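Local coordinates for protein Exo-alpha-sialidase (Clostridium perfringens, PDB 2VO8) that probably removes terminal sialic acids as a family 33 glycoside hydrolase and carries a cohesin module thought to join other toxins by binding their dockerins, at residues A[53-58]-A[101-106]; A[17-22]-A[135-140]; A[47-52]-A[113-118]. All coordinates share one frame; numbering follows the deposited sequence.

Contact 1 (A[53-58]-A[101-106]); sequences EAFILN and LTPKIS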
loop_
_atom_site.group_PDB
_atom_site.type_symbol
_atom_site.label_atom_id
_atom_site.label_comp_id
_atom_site.label_asym_id
_atom_site.label_seq_id
_atom_site.Cartn_x
_atom_site.Cartn_y
_atom_site.Cartn_z
ATOM N N GLU A 53 15.516 -1.164 -8.621
ATOM C CA GLU A 53 17.000 -1.024 -8.533
ATOM C C GLU A 53 17.453 -0.556 -7.144
ATOM O O GLU A 53 18.561 -0.891 -6.675
ATOM C CB GLU A 53 17.538 -0.039 -9.587
ATOM C CG GLU A 53 17.254 -0.442 -11.006
ATOM C CD GLU A 53 17.951 0.457 -12.017
ATOM O OE1 GLU A 53 18.204 1.630 -11.706
ATOM O OE2 GLU A 53 18.241 -0.044 -13.125
ATOM N N ALA A 54 16.597 0.202 -6.470
ATOM C CA ALA A 54 16.962 0.831 -5.220
ATOM C C ALA A 54 16.559 0.070 -3.954
ATOM O O ALA A 54 17.146 0.319 -2.907
ATOM C CB ALA A 54 16.439 2.228 -5.164
ATOM N N PHE A 55 15.543 -0.787 -4.054
ATOM C CA PHE A 55 14.952 -1.552 -2.956
ATOM C C PHE A 55 14.845 -3.032 -3.247
ATOM O O PHE A 55 14.610 -3.416 -4.339
ATOM C CB PHE A 55 13.552 -1.069 -2.577
ATOM C CG PHE A 55 13.448 0.392 -2.334
ATOM C CD1 PHE A 55 13.646 0.894 -1.111
ATOM C CD2 PHE A 55 13.130 1.258 -3.358
ATOM C CE1 PHE A 55 13.537 2.196 -0.887
ATOM C CE2 PHE A 55 13.023 2.543 -3.139
ATOM C CZ PHE A 55 13.249 3.029 -1.905
ATOM N N ILE A 56 14.974 -3.803 -2.179
ATOM C CA ILE A 56 14.623 -5.215 -2.100
ATOM C C ILE A 56 13.183 -5.368 -1.462
ATOM O O ILE A 56 13.036 -4.909 -0.382
ATOM C CB ILE A 56 15.682 -5.927 -1.163
ATOM C CG1 ILE A 56 17.105 -5.757 -1.697
ATOM C CG2 ILE A 56 15.370 -7.316 -0.927
ATOM C CD1 ILE A 56 18.179 -5.868 -0.679
ATOM N N LEU A 57 12.223 -6.030 -2.156
ATOM C CA LEU A 57 10.940 -6.328 -1.531
ATOM C C LEU A 57 11.044 -7.539 -0.611
ATOM O O LEU A 57 11.316 -8.651 -1.062
ATOM C CB LEU A 57 9.868 -6.566 -2.596
ATOM C CG LEU A 57 8.465 -6.899 -2.083
ATOM C CD1 LEU A 57 7.882 -5.725 -1.312
ATOM C CD2 LEU A 57 7.554 -7.297 -3.233
ATOM N N ASN A 58 10.824 -7.315 0.681
ATOM C CA ASN A 58 11.013 -8.368 1.691
ATOM C C ASN A 58 9.791 -9.197 1.957
ATOM O O ASN A 58 9.823 -10.416 1.772
ATOM C CB ASN A 58 11.504 -7.804 3.014
ATOM C CG ASN A 58 12.829 -7.123 2.887
ATOM O OD1 ASN A 58 13.059 -6.030 3.451
ATOM N ND2 ASN A 58 13.713 -7.750 2.120
ATOM N N LEU A 101 10.542 -3.318 3.052
ATOM C CA LEU A 101 11.565 -3.061 2.016
ATOM C C LEU A 101 12.901 -2.786 2.661
ATOM O O LEU A 101 12.962 -2.272 3.725
ATOM C CB LEU A 101 11.175 -1.838 1.168
ATOM C CG LEU A 101 9.881 -2.048 0.367
ATOM C CD1 LEU A 101 8.910 -0.856 0.572
ATOM C CD2 LEU A 101 10.092 -2.300 -1.072
ATOM N N THR A 102 13.997 -3.130 1.983
ATOM C CA THR A 102 15.353 -2.737 2.406
ATOM C C THR A 102 16.038 -2.008 1.239
ATOM O O THR A 102 16.125 -2.563 0.127
ATOM C CB THR A 102 16.206 -3.932 2.822
ATOM O OG1 THR A 102 15.544 -4.670 3.877
ATOM C CG2 THR A 102 17.637 -3.490 3.259
ATOM N N PRO A 103 16.473 -0.770 1.471
ATOM C CA PRO A 103 17.175 -0.080 0.347
ATOM C C PRO A 103 18.516 -0.725 0.074
ATOM O O PRO A 103 19.120 -1.270 0.983
ATOM C CB PRO A 103 17.352 1.363 0.843
ATOM C CG PRO A 103 16.476 1.464 2.149
ATOM C CD PRO A 103 16.380 0.076 2.669
ATOM N N LYS A 104 18.948 -0.721 -1.187
ATOM C CA LYS A 104 20.303 -1.256 -1.469
ATOM C C LYS A 104 21.198 -0.275 -2.215
ATOM O O LYS A 104 22.347 -0.636 -2.547
ATOM C CB LYS A 104 20.193 -2.578 -2.203
ATOM C CG LYS A 104 19.528 -2.539 -3.571
ATOM C CD LYS A 104 19.513 -3.922 -4.119
ATOM C CE LYS A 104 18.932 -4.074 -5.504
ATOM N NZ LYS A 104 19.873 -3.708 -6.638
ATOM N N ILE A 105 20.679 0.906 -2.522
ATOM C CA ILE A 105 21.457 2.021 -3.084
ATOM C C ILE A 105 21.016 3.341 -2.507
ATOM O O ILE A 105 19.829 3.609 -2.414
ATOM C CB ILE A 105 21.264 2.200 -4.609
ATOM C CG1 ILE A 105 21.737 0.971 -5.354
ATOM C CG2 ILE A 105 22.016 3.463 -5.102
ATOM C CD1 ILE A 105 21.299 0.970 -6.839
ATOM N N SER A 106 21.967 4.213 -2.205
ATOM C CA SER A 106 21.622 5.569 -1.774
ATOM C C SER A 106 21.001 6.392 -2.918
ATOM O O SER A 106 21.327 6.219 -4.136
ATOM C CB SER A 106 22.841 6.280 -1.203
ATOM O OG SER A 106 23.754 6.581 -2.247
#
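I56 and T102 form the hydrogen-bonded pair that joins antiparallel strands 55-58 and 101-103: I56 N reaches T102 O at 2.9 Å, almost straight at 177°, and T102 N returns to I56 O at 3.1 Å. Beyond the last strand residue, K104 N gives a 2.7 Å bond to A54 O. P103, which has no N-H to offer, lies in a non-hydrogen-bonded pair with F55.

The lysine side chain adds a further polar link. A bend at its end (chi4 80°) turns K104 NZ onto E53 O, 3.1 Å away. Its aliphatic part crosses I56, on the face opposite F55, at about a right angle, with K104 CD 3.9 Å from I56 CG1.

Apolar contacts fill the face of F55. L101 CD2 lies between two partners, F55 CB at 4.0 Å and L57 CD1 at 4.1 Å, while F55 CD1 meets P103 CB at 4.2 Å. The F55 ring continues inward onto V136, I138 and L112, and F26 touches both L101 and P103. Strands 55-62 and 95-103 thus pair within the beta sandwich of jelly-roll topology known for cohesins, buried F55, L101 and P103 turned to the core and I56 and T102 on the more exposed face.

Contact 2 (A[17-22]-A[135-140]); sequences NDEVQV and EVKINE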
loop_
_atom_site.group_PDB
_atom_site.type_symbol
_atom_site.label_atom_id
_atom_site.label_comp_id
_atom_site.label_asym_id
_atom_site.label_seq_id
_atom_site.Cartn_x
_atom_site.Cartn_y
_atom_site.Cartn_z
ATOM N N ASN A 17 8.495 6.582 6.520
ATOM C CA ASN A 17 9.439 7.546 7.029
ATOM C C ASN A 17 10.041 8.271 5.814
ATOM O O ASN A 17 10.129 7.706 4.729
ATOM C CB ASN A 17 10.591 6.871 7.809
ATOM C CG ASN A 17 10.148 6.248 9.130
ATOM O OD1 ASN A 17 9.167 6.678 9.765
ATOM N ND2 ASN A 17 10.922 5.242 9.569
ATOM N N ASP A 18 10.330 9.540 6.038
ATOM C CA ASP A 18 10.956 10.449 5.078
ATOM C C ASP A 18 12.354 9.963 4.692
ATOM O O ASP A 18 12.799 10.164 3.557
ATOM C CB ASP A 18 11.115 11.835 5.736
ATOM C CG ASP A 18 9.832 12.627 5.768
ATOM O OD1 ASP A 18 8.783 12.137 5.250
ATOM O OD2 ASP A 18 9.886 13.775 6.285
ATOM N N GLU A 19 13.053 9.384 5.651
ATOM C CA GLU A 19 14.408 8.910 5.430
ATOM C C GLU A 19 14.492 7.446 5.793
ATOM O O GLU A 19 14.011 7.014 6.873
ATOM C CB GLU A 19 15.436 9.730 6.208
ATOM C CG GLU A 19 15.517 11.191 5.673
ATOM C CD GLU A 19 16.655 11.997 6.244
ATOM O OE1 GLU A 19 17.680 11.425 6.673
ATOM O OE2 GLU A 19 16.521 13.249 6.245
ATOM N N VAL A 20 15.111 6.718 4.864
ATOM C CA VAL A 20 15.439 5.301 5.019
ATOM C C VAL A 20 16.949 5.141 4.800
ATOM O O VAL A 20 17.640 6.141 4.480
ATOM C CB VAL A 20 14.587 4.475 4.071
ATOM C CG1 VAL A 20 13.081 4.745 4.393
ATOM C CG2 VAL A 20 14.900 4.760 2.604
ATOM N N GLN A 21 17.480 3.940 4.996
ATOM C CA GLN A 21 18.939 3.773 4.891
ATOM C C GLN A 21 19.345 2.437 4.262
ATOM O O GLN A 21 18.777 1.401 4.591
ATOM C CB GLN A 21 19.587 3.991 6.251
ATOM C CG GLN A 21 21.124 3.861 6.252
ATOM C CD GLN A 21 21.709 4.078 7.644
ATOM O OE1 GLN A 21 20.976 4.088 8.602
ATOM N NE2 GLN A 21 23.041 4.228 7.747
ATOM N N VAL A 22 20.333 2.463 3.350
ATOM C CA VAL A 22 20.827 1.228 2.711
ATOM C C VAL A 22 21.102 0.180 3.792
ATOM O O VAL A 22 21.734 0.500 4.828
ATOM C CB VAL A 22 22.129 1.453 1.917
ATOM C CG1 VAL A 22 22.710 0.117 1.435
ATOM C CG2 VAL A 22 21.889 2.396 0.785
ATOM N N GLU A 135 7.509 10.209 -1.035
ATOM C CA GLU A 135 8.944 10.290 -1.368
ATOM C C GLU A 135 9.768 9.941 -0.153
ATOM O O GLU A 135 9.463 10.347 0.952
ATOM C CB GLU A 135 9.356 11.682 -1.872
ATOM C CG GLU A 135 8.498 12.212 -2.953
ATOM C CD GLU A 135 8.824 13.655 -3.323
ATOM O OE1 GLU A 135 9.492 14.331 -2.522
ATOM O OE2 GLU A 135 8.397 14.055 -4.415
ATOM N N VAL A 136 10.854 9.204 -0.385
ATOM C CA VAL A 136 11.831 8.907 0.633
ATOM C C VAL A 136 13.244 9.291 0.131
ATOM O O VAL A 136 13.526 9.204 -1.072
ATOM C CB VAL A 136 11.866 7.419 1.035
ATOM C CG1 VAL A 136 10.424 6.877 1.408
ATOM C CG2 VAL A 136 12.421 6.590 -0.046
ATOM N N LYS A 137 14.097 9.654 1.067
ATOM C CA LYS A 137 15.548 9.807 0.805
ATOM C C LYS A 137 16.260 8.572 1.366
ATOM O O LYS A 137 16.046 8.195 2.530
ATOM C CB LYS A 137 16.083 11.093 1.390
ATOM C CG LYS A 137 17.610 11.239 1.338
ATOM C CD LYS A 137 18.065 12.369 2.237
ATOM C CE LYS A 137 19.567 12.703 2.137
ATOM N NZ LYS A 137 20.307 11.707 1.387
ATOM N N ILE A 138 17.105 7.952 0.553
ATOM C CA ILE A 138 17.821 6.745 0.988
ATOM C C ILE A 138 19.245 7.210 1.356
ATOM O O ILE A 138 20.039 7.562 0.467
ATOM C CB ILE A 138 17.936 5.654 -0.096
ATOM C CG1 ILE A 138 16.577 5.233 -0.681
ATOM C CG2 ILE A 138 18.697 4.407 0.456
ATOM C CD1 ILE A 138 16.716 4.416 -1.870
ATOM N N ASN A 139 19.535 7.210 2.645
ATOM C CA ASN A 139 20.882 7.449 3.148
ATOM C C ASN A 139 21.862 6.302 2.914
ATOM O O ASN A 139 21.470 5.139 2.771
ATOM C CB ASN A 139 20.829 7.783 4.645
ATOM C CG ASN A 139 20.038 9.064 4.924
ATOM O OD1 ASN A 139 19.110 9.106 5.754
ATOM N ND2 ASN A 139 20.397 10.103 4.222
ATOM N N GLU A 140 23.156 6.640 2.934
ATOM C CA GLU A 140 24.209 5.633 2.885
ATOM C C GLU A 140 24.188 4.770 4.130
ATOM O O GLU A 140 23.978 5.258 5.238
ATOM C CB GLU A 140 25.624 6.264 2.849
ATOM C CG GLU A 140 25.846 7.415 1.894
ATOM C CD GLU A 140 25.714 7.071 0.426
ATOM O OE1 GLU A 140 26.019 5.924 0.032
ATOM O OE2 GLU A 140 25.326 7.988 -0.342
#
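With its chain fully extended (chi1 and chi2 both -179°), Q21 runs alongside the neighbouring strand and brings NE2 to E140 O at 2.9 Å. The bond is bent, 141° at the hydrogen, and the carbonyl oxygen stands somewhat out of the Q21 amide plane. On the other face V20 CG2, placed between its own backbone N and carbonyl carbon, is the branch that touches: it lies 3.7 Å from I138 CG1 and also reaches V136 CG2. The second branch of the isoleucine, CG2, is met at 3.8 Å by V22 CG2, the two side chains crossing at about a right angle.

The backbones run parallel, pairing E19 with K137, V20 with I138 and Q21 with N139. V20 is bonded on both its N and its O: V20 N donates to K137 O at 2.9 Å, and N139 N gives to V20 O at 2.8 Å. K137 N to D18 O (2.9 Å) and V22 N to N139 O (3.0 Å) extend the pairing at either end. The face bearing E19, K137, Q21 and N139 is polar and at least partly exposed; that of V20 and I138 is buried.

A salt bridge from D18 to K134 ties the start of 17-22 to the residue just before 135-140. Strand 19-21 thus flanks the last part of strand 126-139, whose V136 and I138 are also bonded through their backbones to E110 and S107 of strand 107-121, while F55 of strand 55-62 and P103 of strand 95-103 pack beneath.

Contact 3 (A[47-52]-A[113-118]); sequences LFEYNA and GLTTAL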
loop_
_atom_site.group_PDB
_atom_site.type_symbol
_atom_site.label_atom_id
_atom_site.label_comp_id
_atom_site.label_asym_id
_atom_site.label_seq_id
_atom_site.Cartn_x
_atom_site.Cartn_y
_atom_site.Cartn_z
ATOM N N LEU A 47 -1.995 -1.332 -6.746
ATOM C CA LEU A 47 -0.809 -1.664 -7.493
ATOM C C LEU A 47 0.244 -0.743 -6.893
ATOM O O LEU A 47 0.160 0.489 -6.987
ATOM C CB LEU A 47 -0.948 -1.590 -9.017
ATOM C CG LEU A 47 0.342 -2.158 -9.671
ATOM C CD1 LEU A 47 0.418 -3.675 -9.705
ATOM C CD2 LEU A 47 0.623 -1.535 -11.047
ATOM N N PHE A 48 1.179 -1.390 -6.192
ATOM C CA PHE A 48 2.220 -0.724 -5.409
ATOM C C PHE A 48 3.469 -0.643 -6.277
ATOM O O PHE A 48 3.898 -1.645 -6.809
ATOM C CB PHE A 48 2.551 -1.505 -4.148
ATOM C CG PHE A 48 3.721 -0.930 -3.368
ATOM C CD1 PHE A 48 3.562 0.150 -2.516
ATOM C CD2 PHE A 48 4.993 -1.470 -3.507
ATOM C CE1 PHE A 48 4.623 0.672 -1.808
ATOM C CE2 PHE A 48 6.030 -0.974 -2.790
ATOM C CZ PHE A 48 5.876 0.076 -1.943
ATOM N N GLU A 49 4.032 0.547 -6.427
ATOM C CA GLU A 49 5.184 0.728 -7.338
ATOM C C GLU A 49 6.361 1.286 -6.580
ATOM O O GLU A 49 6.230 2.093 -5.649
ATOM C CB GLU A 49 4.788 1.591 -8.540
ATOM C CG GLU A 49 3.762 0.878 -9.417
ATOM C CD GLU A 49 3.757 1.366 -10.833
ATOM O OE1 GLU A 49 4.854 1.678 -11.370
ATOM O OE2 GLU A 49 2.660 1.396 -11.440
ATOM N N TYR A 50 7.535 0.788 -6.964
ATOM C CA TYR A 50 8.775 1.186 -6.341
ATOM C C TYR A 50 9.933 0.892 -7.325
ATOM O O TYR A 50 9.765 0.156 -8.298
ATOM C CB TYR A 50 8.982 0.410 -5.057
ATOM C CG TYR A 50 9.413 -1.020 -5.258
ATOM C CD1 TYR A 50 10.769 -1.391 -5.170
ATOM C CD2 TYR A 50 8.467 -2.031 -5.496
ATOM C CE1 TYR A 50 11.151 -2.733 -5.306
ATOM C CE2 TYR A 50 8.849 -3.356 -5.667
ATOM C CZ TYR A 50 10.203 -3.707 -5.567
ATOM O OH TYR A 50 10.564 -5.031 -5.780
ATOM N N ASN A 51 11.063 1.495 -7.032
ATOM C CA ASN A 51 12.213 1.383 -7.908
ATOM C C ASN A 51 12.969 0.123 -7.506
ATOM O O ASN A 51 13.631 0.112 -6.470
ATOM C CB ASN A 51 13.068 2.643 -7.826
ATOM C CG ASN A 51 14.382 2.530 -8.586
ATOM O OD1 ASN A 51 14.660 1.508 -9.268
ATOM N ND2 ASN A 51 15.178 3.597 -8.510
ATOM N N ALA A 52 12.820 -0.907 -8.335
ATOM C CA ALA A 52 13.371 -2.247 -8.074
ATOM C C ALA A 52 14.914 -2.219 -8.077
ATOM O O ALA A 52 15.564 -3.136 -7.540
ATOM C CB ALA A 52 12.837 -3.256 -9.101
ATOM N N GLY A 113 4.754 4.539 -4.693
ATOM C CA GLY A 113 3.472 4.938 -5.287
ATOM C C GLY A 113 2.377 3.887 -5.271
ATOM O O GLY A 113 2.627 2.696 -5.299
ATOM N N LEU A 114 1.144 4.366 -5.268
ATOM C CA LEU A 114 -0.009 3.511 -5.488
ATOM C C LEU A 114 -0.635 3.989 -6.786
ATOM O O LEU A 114 -1.226 5.104 -6.826
ATOM C CB LEU A 114 -0.961 3.582 -4.276
ATOM C CG LEU A 114 -0.485 3.125 -2.885
ATOM C CD1 LEU A 114 -1.468 3.424 -1.677
ATOM C CD2 LEU A 114 -0.154 1.584 -2.835
ATOM N N THR A 115 -0.485 3.202 -7.851
ATOM C CA THR A 115 -0.953 3.621 -9.174
ATOM C C THR A 115 -2.346 3.077 -9.533
ATOM O O THR A 115 -2.923 3.455 -10.550
ATOM C CB THR A 115 0.062 3.236 -10.271
ATOM O OG1 THR A 115 0.354 1.832 -10.182
ATOM C CG2 THR A 115 1.341 4.012 -10.105
ATOM N N THR A 116 -2.812 2.148 -8.697
ATOM C CA THR A 116 -4.170 1.571 -8.693
ATOM C C THR A 116 -4.547 1.478 -7.219
ATOM O O THR A 116 -3.706 1.096 -6.334
ATOM C CB THR A 116 -4.206 0.199 -9.388
ATOM O OG1 THR A 116 -3.916 0.339 -10.793
ATOM C CG2 THR A 116 -5.576 -0.568 -9.198
ATOM N N ALA A 117 -5.791 1.880 -6.913
ATOM C CA ALA A 117 -6.313 1.825 -5.539
ATOM C C ALA A 117 -7.835 1.769 -5.651
ATOM O O ALA A 117 -8.447 2.685 -6.177
ATOM C CB ALA A 117 -5.874 3.002 -4.743
ATOM N N LEU A 118 -8.394 0.639 -5.242
ATOM C CA LEU A 118 -9.829 0.322 -5.489
ATOM C C LEU A 118 -10.343 -0.322 -4.221
ATOM O O LEU A 118 -9.539 -0.945 -3.481
ATOM C CB LEU A 118 -9.980 -0.700 -6.602
ATOM C CG LEU A 118 -9.324 -0.660 -7.976
ATOM C CD1 LEU A 118 -9.397 -2.030 -8.567
ATOM C CD2 LEU A 118 -10.012 0.367 -8.886
#
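T115 OG1 donates to E49 OE2 over 2.7 Å, the shortest polar bond between the two segments. The hydroxyl meets the carboxylate oxygen on its anti side, 24° out of the carboxylate plane. E49 reaches it with a chain extended beyond CG, crossing T115 at about a right angle. T115 CG2 also lies close, 3.2 Å from E49 OE2, so the threonine approaches the carboxylate with both branches of its fork. L47 CD2 comes to T115 OG1 from another side, and L47 CB lies 3.7 Å from T116 CB.

E49 and G113 form a regular antiparallel hydrogen-bonded pair, E49 N to G113 O at 2.8 Å and G113 N to E49 O at 3.0 Å. At L47 the carbonyl oxygen accepts T115 N at 2.9 Å, while L47 N donates to T116 O at 3.0 Å.

Toward the interior, L114 CD2 comes up to the edge of the F48 ring, near the ring plane, 4.0 Å from F48 CD1. I14 of strand 10-15 and I81 of strand 78-85 pack on the same phenylalanine.

The break in the pairing around T115 is consistent with a bulge or short loop in strand 107-121. It accompanies the corner at T115, where that strand passes from one part of the curled sheet to another within the cohesin jelly roll.

How the contacts relate
Contact 3 lies nearest the middle of the module, about 7 Å from centre to centre, whereas contacts 1 and 2 sit about 16 and 18 Å out, toward one end. Each has one buried face (F55, L101 and P103; V20 and I138; F48 and L114) and a more open one carrying the side-chain polar links: lysine or glutamine to a backbone carbonyl in contacts 1 and 2, threonine to a carboxylate in contact 3. P103 and S106 of contact 1 meet I138 and E140 of contact 2, and Y50 of contact 3 lies against F55 and L57. Contacts 2 and 3 do not touch but use neighbouring strands. Contacts 1 and 3 are antiparallel, contact 2 parallel.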